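Local coordinates for dermonecrotic toxin (Pasteurella multocida, PDB 2EBF), which acts as a potent mitogenic and bone-resorbing toxin in the severe progressive form of atrophic rhinitis of pigs, this chain being its C-terminal region, at residues Q604-D607 with A608-D612; V613-N616 with S617-C620; I263-Y267 with E268-Y272; F290-F293 with S294-E298. All blocks are in the same frame, centred on the assembly; numbering follows the deposited sequence.

Contact 1: Q604-D607 with A608-D612; sequences QKID and AIKND
N611 folds back on D607 with two donors for one acceptor. Its backbone N reaches D607 O at 2.9 Å, and its side-chain ND2 reaches the same oxygen at 3.0 Å, from 38° out of the carbonyl plane. CG of N611 sits anti to its own carbonyl carbon (chi1 -73°), which turns the amide back along the helix. ND2 also lies 3.0 Å from D607 OD1, but the angle there is too poor for a hydrogen bond, and the carboxylate and amide planes stand 51° apart. On another side of the helix I606 and K610 run side by side, and the NZ end of the lysine passes I606 CG2 at 3.5 Å. NZ also makes a salt bridge to E583, which would hold the lysine end alongside I606 CG2. Behind the side chains, K610 N donates to I606 O and I609 N to K605 O, each at 3.0 Å. I606 and I609 both rest on I698 of strand 697-700, and I609 also meets F671 of strand 660-673. The arrangement is the last turn of helix 596-610, packed on the antiparallel sheet of the C3 domain, with exposed D607 joined to N611, the first residue after it.

Contact 2: V613-N616 with S617-C620; sequences VKMN and SLVC
Helix 613-617 is a short helix of the C3 domain, and here its last turn unwinds into the chain that leads to C620, one half of the disulfide with C626. S617 N still makes the helical i to i-4 bond, to V613 O at 3.0 Å. One residue on the pattern changes: L618 N keeps a weak bond to K614 O and makes a second to M615 O at 3.2 Å, bent to 139° at the hydrogen. V619 N then donates to N616 O at 3.2 Å. These last two i to i-3 bonds strike their carbonyls from above, nearly 70° out of plane, as the winding tightens before the chain leaves the helix. Among the side chains, M615 and L618 slant across each other; M615 rests on R636 and L637, and L618 on K632, of helix 629-639. M615 bends at chi2 (-56°), which swings the sulfur round so that SD meets L618 CD1 at 4.2 Å, a loose apolar touch. V619 brings CG2 to 3.4 Å from N616 O, while its side chain also meets T695 and I696. N616 turns its own amide backward instead, ND2 donating to K610 O and D612 O and so tying this helix to the end of the preceding one. The phosphonate pocket at 624-628 contains C626; the L618 side chain is about 12 Å from the bound ligand. On the exposed side, one water bridges the first turn, giving a hydrogen to V613 O at 2.6 Å and bonding S617 OG at 2.9 Å.

Contact 3: I263-Y267 with E268-Y272; sequences IGHSY and EEMFY
The chain leaves strand 260-263 at G264, runs extended through H265 and S266, and enters helix 267-273 at Y267, with S266 as the N-cap. S266 OG accepts from E269 N at 3.2 Å, a capping bond made possible by a chi1 of 70° that sets the hydroxyl between the residue's own N and carbonyl carbon. M270 N donates to S266 O at 3.0 Å and starts the regular helical bonding. E269 also reaches back to the loop. Its extended chain brings OE1 to H265 ND1 at 2.9 Å in an almost straight bond (177°); the carboxylate oxygen lies in the plane of the imidazole, at its edge, but the ring meets the carboxylate from well above that group's own plane. NE2 of the ring accepts from K253 N, so both nitrogens are engaged and the ring's rotation is fixed. Two waters complete the cap: one links S266 OG with E268 OE1, the other S266 N with E269 OE2. E268 OE2 is hydrogen-bonded to N465 N. H265 O, by contrast, is buried here with no partner in the model. Underneath, M270 crosses H265 at about a right angle, its CE 3.3 Å from H265 CB. The same methyl presses on the strand end: M270 CE lies 3.4 Å from I263 CG2, tighter than usual van der Waals contact.

Contact 4: F290-F293 with S294-E298; sequences FTFF and SMLQE
S294 points OG back along the helix, anti to its own carbonyl carbon (chi1 -67°), while F290 swings its ring the other way, CG anti to the backbone N (chi1 -178°). The two meet one helical turn apart: OG stands 3.5 Å above the F290 ring plane, over its centre. The hydroxyl hydrogen does not go to the ring, because S294 OG donates to F290 O at 2.6 Å. That oxygen also takes the backbone bond from S294 N at 2.7 Å, and the two donors arrive from opposite faces of the carbonyl plane. A turn further on, F293 and Q297 repeat the theme with an amide. The extended glutamine stacks its amide, offset, over the CD1-CE1 side of the phenyl, the two planes 28° apart, with NE2 at 3.4 Å from F293 CD1. Nearer the backbone, Q297 CG makes a CH-pi contact over the face of the same ring, 4.3 Å from its centroid. L296 CD1 touches both rings, 3.7 Å from F292 CE2 and 4.2 Å from F293 CD2. F292, F293, M295 and L296 are buried against helices 234-248 and 267-273 and strand 260-263, whereas T291 OG1 is hydrogen-bonded to Y226 OH and E298 OE2 to T218 OG1, both outside the helix. In chemical terms, S294 and Q297 instead turn to their own helix: the serine hydroxyl is satisfied by a carbonyl, and the glutamine amide is stacked at a slant over the rim of the F293 ring.

The four contacts form two pairs on opposite sides of the chain's centre. Contacts 3 and 4 come first, in the C2 domain, contact 3 at the start of helix 267-273 and contact 4 within the next helix, 288-300; their centres are 12 Å apart and they touch, M270 and Y267 against F293 and I263 against L296. Contacts 1 and 2 follow in the C3 domain, on successive helices 596-610 and 613-617, again with centres 12 Å apart and in touch. Between the pairs the centres lie 71 to 85 Å apart, with no contact. Each pair therefore belongs to the local packing of its own domain, and contact 2 alone leads into the C620-C626 disulfide, whose C626 lines the phosphonate pocket.

Contact 1: Q604-D607 with A608-D612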
loop_
_atom_site.group_PDB
_atom_site.type_symbol
_atom_site.label_atom_id
_atom_site.label_comp_id
_atom_site.label_asym_id
_atom_site.label_seq_id
_atom_site.Cartn_x
_atom_site.Cartn_y
_atom_site.Cartn_z
ATOM N N GLN A 604 -39.732 11.637 19.861
ATOM C CA GLN A 604 -41.030 12.277 19.677
ATOM C C GLN A 604 -41.560 12.099 18.247
ATOM O O GLN A 604 -42.738 11.815 18.047
ATOM C CB GLN A 604 -40.900 13.759 19.985
ATOM C CG GLN A 604 -42.203 14.481 20.151
ATOM C CD GLN A 604 -42.081 15.563 21.187
ATOM O OE1 GLN A 604 -41.565 16.654 20.912
ATOM N NE2 GLN A 604 -42.524 15.261 22.404
ATOM N N LYS A 605 -40.679 12.283 17.267
ATOM C CA LYS A 605 -41.033 12.097 15.853
ATOM C C LYS A 605 -41.378 10.644 15.550
ATOM O O LYS A 605 -42.324 10.354 14.813
ATOM C CB LYS A 605 -39.896 12.559 14.948
ATOM C CG LYS A 605 -39.755 14.079 14.883
ATOM C CD LYS A 605 -38.697 14.500 13.867
ATOM C CE LYS A 605 -38.313 15.966 14.050
ATOM N NZ LYS A 605 -39.463 16.910 13.863
ATOM N N ILE A 606 -40.604 9.741 16.139
ATOM C CA ILE A 606 -40.809 8.310 15.985
ATOM C C ILE A 606 -42.155 7.906 16.593
ATOM O O ILE A 606 -42.917 7.164 15.976
ATOM C CB ILE A 606 -39.592 7.528 16.553
ATOM C CG1 ILE A 606 -38.379 7.723 15.629
ATOM C CG2 ILE A 606 -39.912 6.052 16.755
ATOM C CD1 ILE A 606 -37.063 7.244 16.233
ATOM N N ASP A 607 -42.455 8.428 17.784
ATOM C CA ASP A 607 -43.760 8.220 18.424
ATOM C C ASP A 607 -44.908 8.706 17.536
ATOM O O ASP A 607 -45.893 7.989 17.343
ATOM C CB ASP A 607 -43.813 8.918 19.789
ATOM C CG ASP A 607 -45.143 8.703 20.510
ATOM O OD1 ASP A 607 -45.345 7.617 21.102
ATOM O OD2 ASP A 607 -45.984 9.623 20.498
ATOM N N ALA A 608 -44.766 9.920 17.003
ATOM C CA ALA A 608 -45.746 10.519 16.092
ATOM C C ALA A 608 -46.069 9.614 14.896
ATOM O O ALA A 608 -47.241 9.355 14.601
ATOM C CB ALA A 608 -45.248 11.868 15.608
ATOM N N ILE A 609 -45.029 9.137 14.222
ATOM C CA ILE A 609 -45.185 8.262 13.060
ATOM C C ILE A 609 -45.891 6.965 13.448
ATOM O O ILE A 609 -46.841 6.547 12.789
ATOM C CB ILE A 609 -43.825 7.948 12.407
ATOM C CG1 ILE A 609 -43.196 9.232 11.857
ATOM C CG2 ILE A 609 -43.999 6.932 11.277
ATOM C CD1 ILE A 609 -41.694 9.177 11.704
ATOM N N LYS A 610 -45.432 6.340 14.531
ATOM C CA LYS A 610 -46.000 5.063 14.960
ATOM C C LYS A 610 -47.451 5.213 15.414
ATOM O O LYS A 610 -48.238 4.267 15.318
ATOM C CB LYS A 610 -45.151 4.449 16.074
ATOM C CG LYS A 610 -43.817 3.955 15.581
ATOM C CD LYS A 610 -42.983 3.377 16.700
ATOM C CE LYS A 610 -41.875 2.507 16.120
ATOM N NZ LYS A 610 -40.606 2.666 16.888
ATOM N N ASN A 611 -47.791 6.408 15.898
ATOM C CA ASN A 611 -49.150 6.716 16.326
ATOM C C ASN A 611 -49.969 7.520 15.321
ATOM O O ASN A 611 -50.981 8.114 15.679
ATOM C CB ASN A 611 -49.137 7.415 17.689
ATOM C CG ASN A 611 -48.800 6.468 18.807
ATOM O OD1 ASN A 611 -49.601 5.597 19.156
ATOM N ND2 ASN A 611 -47.607 6.619 19.375
ATOM N N ASP A 612 -49.548 7.526 14.061
ATOM C CA ASP A 612 -50.320 8.204 13.028
ATOM C C ASP A 612 -51.373 7.258 12.446
ATOM O O ASP A 612 -51.053 6.147 12.027
ATOM C CB ASP A 612 -49.407 8.757 11.931
ATOM C CG ASP A 612 -50.167 9.604 10.930
ATOM O OD1 ASP A 612 -50.452 9.102 9.833
ATOM O OD2 ASP A 612 -50.518 10.758 11.270
#

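Contact 2: V613-N616 with S617-C620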
loop_
_atom_site.group_PDB
_atom_site.type_symbol
_atom_site.label_atom_id
_atom_site.label_comp_id
_atom_site.label_asym_id
_atom_site.label_seq_id
_atom_site.Cartn_x
_atom_site.Cartn_y
_atom_site.Cartn_z
ATOM N N VAL A 613 -52.631 7.699 12.438
ATOM C CA VAL A 613 -53.739 6.871 11.950
ATOM C C VAL A 613 -53.541 6.485 10.478
ATOM O O VAL A 613 -53.714 5.328 10.096
ATOM C CB VAL A 613 -55.110 7.580 12.135
ATOM C CG1 VAL A 613 -56.224 6.831 11.387
ATOM C CG2 VAL A 613 -55.441 7.715 13.609
ATOM N N LYS A 614 -53.172 7.461 9.660
ATOM C CA LYS A 614 -52.984 7.207 8.242
ATOM C C LYS A 614 -51.799 6.262 7.973
ATOM O O LYS A 614 -51.906 5.360 7.140
ATOM C CB LYS A 614 -52.926 8.518 7.457
ATOM C CG LYS A 614 -54.307 9.162 7.360
ATOM C CD LYS A 614 -54.291 10.597 6.861
ATOM C CE LYS A 614 -55.725 11.112 6.753
ATOM N NZ LYS A 614 -55.834 12.509 6.219
ATOM N N MET A 615 -50.700 6.437 8.713
ATOM C CA MET A 615 -49.560 5.506 8.648
ATOM C C MET A 615 -49.947 4.087 9.012
ATOM O O MET A 615 -49.478 3.129 8.395
ATOM C CB MET A 615 -48.440 5.909 9.593
ATOM C CG MET A 615 -47.489 6.895 9.026
ATOM S SD MET A 615 -46.717 6.399 7.468
ATOM C CE MET A 615 -45.769 7.895 7.327
ATOM N N ASN A 616 -50.772 3.952 10.042
ATOM C CA ASN A 616 -51.219 2.635 10.444
ATOM C C ASN A 616 -52.156 1.990 9.440
ATOM O O ASN A 616 -52.136 0.775 9.276
ATOM C CB ASN A 616 -51.795 2.667 11.850
ATOM C CG ASN A 616 -50.707 2.692 12.898
ATOM O OD1 ASN A 616 -50.262 1.640 13.362
ATOM N ND2 ASN A 616 -50.222 3.887 13.231
ATOM N N SER A 617 -52.952 2.805 8.752
ATOM C CA SER A 617 -53.795 2.317 7.654
ATOM C C SER A 617 -52.967 1.692 6.536
ATOM O O SER A 617 -53.452 0.832 5.808
ATOM C CB SER A 617 -54.628 3.447 7.063
ATOM O OG SER A 617 -55.656 3.838 7.956
ATOM N N LEU A 618 -51.718 2.132 6.412
ATOM C CA LEU A 618 -50.832 1.705 5.328
ATOM C C LEU A 618 -50.142 0.379 5.607
ATOM O O LEU A 618 -49.567 -0.235 4.698
ATOM C CB LEU A 618 -49.771 2.777 5.071
ATOM C CG LEU A 618 -50.290 4.100 4.515
ATOM C CD1 LEU A 618 -49.154 5.075 4.370
ATOM C CD2 LEU A 618 -51.018 3.887 3.186
ATOM N N VAL A 619 -50.188 -0.048 6.866
ATOM C CA VAL A 619 -49.488 -1.247 7.308
ATOM C C VAL A 619 -49.880 -2.476 6.479
ATOM O O VAL A 619 -51.058 -2.765 6.301
ATOM C CB VAL A 619 -49.714 -1.491 8.812
ATOM C CG1 VAL A 619 -49.267 -2.883 9.210
ATOM C CG2 VAL A 619 -48.980 -0.431 9.618
ATOM N N CYS A 620 -48.870 -3.173 5.967
ATOM C CA CYS A 620 -49.062 -4.362 5.152
ATOM C C CYS A 620 -48.223 -5.500 5.733
ATOM O O CYS A 620 -47.097 -5.278 6.165
ATOM C CB CYS A 620 -48.630 -4.047 3.720
ATOM S SG CYS A 620 -48.871 -5.370 2.542
HETATM O O HOH W 1 -55.466 3.502 10.811
#

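Contact 3: I263-Y267 with E268-Y272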
loop_
_atom_site.group_PDB
_atom_site.type_symbol
_atom_site.label_atom_id
_atom_site.label_comp_id
_atom_site.label_asym_id
_atom_site.label_seq_id
_atom_site.Cartn_x
_atom_site.Cartn_y
_atom_site.Cartn_z
ATOM N N ILE A 263 26.493 -10.226 1.387
ATOM C CA ILE A 263 26.423 -8.780 1.556
ATOM C C ILE A 263 25.239 -8.383 2.443
ATOM O O ILE A 263 24.111 -8.869 2.256
ATOM C CB ILE A 263 26.360 -8.065 0.178
ATOM C CG1 ILE A 263 27.653 -8.320 -0.612
ATOM C CG2 ILE A 263 26.111 -6.567 0.342
ATOM C CD1 ILE A 263 27.536 -8.095 -2.112
ATOM N N GLY A 264 25.508 -7.496 3.402
ATOM C CA GLY A 264 24.492 -7.005 4.331
ATOM C C GLY A 264 24.112 -5.541 4.158
ATOM O O GLY A 264 23.171 -5.071 4.796
ATOM N N HIS A 265 24.840 -4.817 3.309
ATOM C CA HIS A 265 24.507 -3.425 2.999
ATOM C C HIS A 265 23.574 -3.398 1.811
ATOM O O HIS A 265 23.821 -4.067 0.813
ATOM C CB HIS A 265 25.747 -2.607 2.645
ATOM C CG HIS A 265 26.838 -2.679 3.663
ATOM N ND1 HIS A 265 27.004 -1.722 4.640
ATOM C CD2 HIS A 265 27.827 -3.584 3.848
ATOM C CE1 HIS A 265 28.048 -2.037 5.388
ATOM N NE2 HIS A 265 28.564 -3.162 4.926
ATOM N N SER A 266 22.515 -2.604 1.903
ATOM C CA SER A 266 21.556 -2.525 0.815
ATOM C C SER A 266 22.159 -1.799 -0.383
ATOM O O SER A 266 23.054 -0.956 -0.235
ATOM C CB SER A 266 20.272 -1.836 1.283
ATOM O OG SER A 266 20.491 -0.458 1.525
ATOM N N TYR A 267 21.678 -2.152 -1.569
ATOM C CA TYR A 267 22.064 -1.496 -2.810
ATOM C C TYR A 267 22.106 0.024 -2.661
ATOM O O TYR A 267 23.093 0.666 -3.020
ATOM C CB TYR A 267 21.080 -1.885 -3.919
ATOM C CG TYR A 267 21.300 -1.173 -5.232
ATOM C CD1 TYR A 267 20.247 -0.546 -5.888
ATOM C CD2 TYR A 267 22.560 -1.134 -5.821
ATOM C CE1 TYR A 267 20.445 0.102 -7.103
ATOM C CE2 TYR A 267 22.771 -0.489 -7.026
ATOM C CZ TYR A 267 21.721 0.127 -7.663
ATOM O OH TYR A 267 21.945 0.768 -8.861
ATOM N N GLU A 268 21.030 0.585 -2.116
ATOM C CA GLU A 268 20.877 2.037 -2.002
ATOM C C GLU A 268 21.824 2.649 -0.981
ATOM O O GLU A 268 22.319 3.763 -1.178
ATOM C CB GLU A 268 19.430 2.400 -1.660
ATOM C CG GLU A 268 18.432 2.089 -2.771
ATOM C CD GLU A 268 17.745 0.743 -2.600
ATOM O OE1 GLU A 268 18.174 -0.061 -1.738
ATOM O OE2 GLU A 268 16.760 0.495 -3.333
ATOM N N GLU A 269 22.068 1.924 0.106
ATOM C CA GLU A 269 23.038 2.359 1.099
ATOM C C GLU A 269 24.420 2.509 0.464
ATOM O O GLU A 269 25.101 3.524 0.651
ATOM C CB GLU A 269 23.103 1.372 2.258
ATOM C CG GLU A 269 24.243 1.671 3.226
ATOM C CD GLU A 269 24.383 0.647 4.318
ATOM O OE1 GLU A 269 25.401 0.689 5.035
ATOM O OE2 GLU A 269 23.486 -0.203 4.471
ATOM N N MET A 270 24.828 1.493 -0.292
ATOM C CA MET A 270 26.117 1.520 -0.966
ATOM C C MET A 270 26.193 2.623 -2.013
ATOM O O MET A 270 27.193 3.338 -2.085
ATOM C CB MET A 270 26.414 0.167 -1.598
ATOM C CG MET A 270 26.591 -0.929 -0.587
ATOM S SD MET A 270 27.286 -2.382 -1.375
ATOM C CE MET A 270 27.523 -3.436 0.047
ATOM N N PHE A 271 25.134 2.771 -2.804
ATOM C CA PHE A 271 25.100 3.765 -3.876
ATOM C C PHE A 271 25.305 5.196 -3.378
ATOM O O PHE A 271 25.989 5.990 -4.029
ATOM C CB PHE A 271 23.791 3.678 -4.657
ATOM C CG PHE A 271 23.694 4.656 -5.794
ATOM C CD1 PHE A 271 24.099 4.293 -7.076
ATOM C CD2 PHE A 271 23.205 5.941 -5.586
ATOM C CE1 PHE A 271 24.012 5.193 -8.134
ATOM C CE2 PHE A 271 23.114 6.853 -6.638
ATOM C CZ PHE A 271 23.519 6.473 -7.917
ATOM N N TYR A 272 24.706 5.521 -2.235
ATOM C CA TYR A 272 24.766 6.887 -1.702
ATOM C C TYR A 272 25.961 7.147 -0.784
ATOM O O TYR A 272 26.238 8.295 -0.440
ATOM C CB TYR A 272 23.437 7.268 -1.028
ATOM C CG TYR A 272 22.365 7.623 -2.035
ATOM C CD1 TYR A 272 21.252 6.794 -2.242
ATOM C CD2 TYR A 272 22.483 8.773 -2.815
ATOM C CE1 TYR A 272 20.278 7.128 -3.190
ATOM C CE2 TYR A 272 21.522 9.107 -3.763
ATOM C CZ TYR A 272 20.426 8.285 -3.946
ATOM O OH TYR A 272 19.489 8.646 -4.885
HETATM O O HOH W 2 17.967 0.359 1.042
HETATM O O HOH W 3 21.443 -1.543 4.653
#

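Contact 4: F290-F293 with S294-E298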
loop_
_atom_site.group_PDB
_atom_site.type_symbol
_atom_site.label_atom_id
_atom_site.label_comp_id
_atom_site.label_asym_id
_atom_site.label_seq_id
_atom_site.Cartn_x
_atom_site.Cartn_y
_atom_site.Cartn_z
ATOM N N PHE A 290 34.773 1.672 -3.501
ATOM C CA PHE A 290 34.348 2.045 -4.846
ATOM C C PHE A 290 34.720 0.964 -5.862
ATOM O O PHE A 290 33.914 0.616 -6.727
ATOM C CB PHE A 290 34.915 3.420 -5.233
ATOM C CG PHE A 290 34.495 3.900 -6.597
ATOM C CD1 PHE A 290 35.421 3.979 -7.635
ATOM C CD2 PHE A 290 33.180 4.274 -6.849
ATOM C CE1 PHE A 290 35.038 4.421 -8.906
ATOM C CE2 PHE A 290 32.786 4.714 -8.116
ATOM C CZ PHE A 290 33.718 4.789 -9.146
ATOM N N THR A 291 35.935 0.430 -5.734
ATOM C CA THR A 291 36.392 -0.687 -6.560
ATOM C C THR A 291 35.468 -1.889 -6.373
ATOM O O THR A 291 34.992 -2.473 -7.351
ATOM C CB THR A 291 37.854 -1.075 -6.222
ATOM O OG1 THR A 291 38.696 0.082 -6.336
ATOM C CG2 THR A 291 38.366 -2.173 -7.163
ATOM N N PHE A 292 35.215 -2.234 -5.111
ATOM C CA PHE A 292 34.324 -3.330 -4.742
ATOM C C PHE A 292 32.929 -3.176 -5.357
ATOM O O PHE A 292 32.395 -4.119 -5.945
ATOM C CB PHE A 292 34.240 -3.436 -3.214
ATOM C CG PHE A 292 33.195 -4.397 -2.721
ATOM C CD1 PHE A 292 33.488 -5.753 -2.581
ATOM C CD2 PHE A 292 31.913 -3.946 -2.392
ATOM C CE1 PHE A 292 32.522 -6.651 -2.125
ATOM C CE2 PHE A 292 30.939 -4.833 -1.932
ATOM C CZ PHE A 292 31.243 -6.189 -1.797
ATOM N N PHE A 293 32.361 -1.980 -5.234
ATOM C CA PHE A 293 31.014 -1.695 -5.722
ATOM C C PHE A 293 30.979 -1.595 -7.244
ATOM O O PHE A 293 30.018 -2.038 -7.878
ATOM C CB PHE A 293 30.478 -0.408 -5.069
ATOM C CG PHE A 293 29.006 -0.157 -5.307
ATOM C CD1 PHE A 293 28.582 1.022 -5.915
ATOM C CD2 PHE A 293 28.046 -1.091 -4.916
ATOM C CE1 PHE A 293 27.225 1.270 -6.130
ATOM C CE2 PHE A 293 26.678 -0.851 -5.134
ATOM C CZ PHE A 293 26.274 0.327 -5.742
ATOM N N SER A 294 32.035 -1.025 -7.825
ATOM C CA SER A 294 32.158 -0.897 -9.282
ATOM C C SER A 294 32.126 -2.245 -10.002
ATOM O O SER A 294 31.529 -2.364 -11.076
ATOM C CB SER A 294 33.445 -0.151 -9.652
ATOM O OG SER A 294 33.374 1.196 -9.231
ATOM N N MET A 295 32.769 -3.254 -9.418
ATOM C CA MET A 295 32.764 -4.579 -10.029
ATOM C C MET A 295 31.509 -5.379 -9.730
ATOM O O MET A 295 31.118 -6.212 -10.542
ATOM C CB MET A 295 34.036 -5.385 -9.739
ATOM C CG MET A 295 34.412 -5.622 -8.294
ATOM S SD MET A 295 36.137 -6.168 -8.309
ATOM C CE MET A 295 36.503 -6.286 -6.565
ATOM N N LEU A 296 30.878 -5.130 -8.583
ATOM C CA LEU A 296 29.525 -5.651 -8.345
ATOM C C LEU A 296 28.599 -5.224 -9.471
ATOM O O LEU A 296 27.857 -6.042 -10.020
ATOM C CB LEU A 296 28.953 -5.156 -7.019
ATOM C CG LEU A 296 29.274 -5.870 -5.708
ATOM C CD1 LEU A 296 28.457 -5.224 -4.605
ATOM C CD2 LEU A 296 28.967 -7.357 -5.783
ATOM N N GLN A 297 28.662 -3.939 -9.813
ATOM C CA GLN A 297 27.825 -3.376 -10.864
ATOM C C GLN A 297 28.211 -3.898 -12.246
ATOM O O GLN A 297 27.359 -4.006 -13.126
ATOM C CB GLN A 297 27.857 -1.846 -10.819
ATOM C CG GLN A 297 27.178 -1.263 -9.580
ATOM C CD GLN A 297 27.201 0.251 -9.544
ATOM O OE1 GLN A 297 26.163 0.901 -9.691
ATOM N NE2 GLN A 297 28.387 0.822 -9.353
ATOM N N GLU A 298 29.493 -4.217 -12.437
ATOM C CA GLU A 298 29.927 -4.837 -13.692
ATOM C C GLU A 298 29.421 -6.266 -13.808
ATOM O O GLU A 298 28.932 -6.663 -14.869
ATOM C CB GLU A 298 31.446 -4.770 -13.875
ATOM C CG GLU A 298 31.898 -3.407 -14.371
ATOM C CD GLU A 298 33.275 -3.404 -15.014
ATOM O OE1 GLU A 298 33.783 -4.482 -15.410
ATOM O OE2 GLU A 298 33.840 -2.296 -15.131
#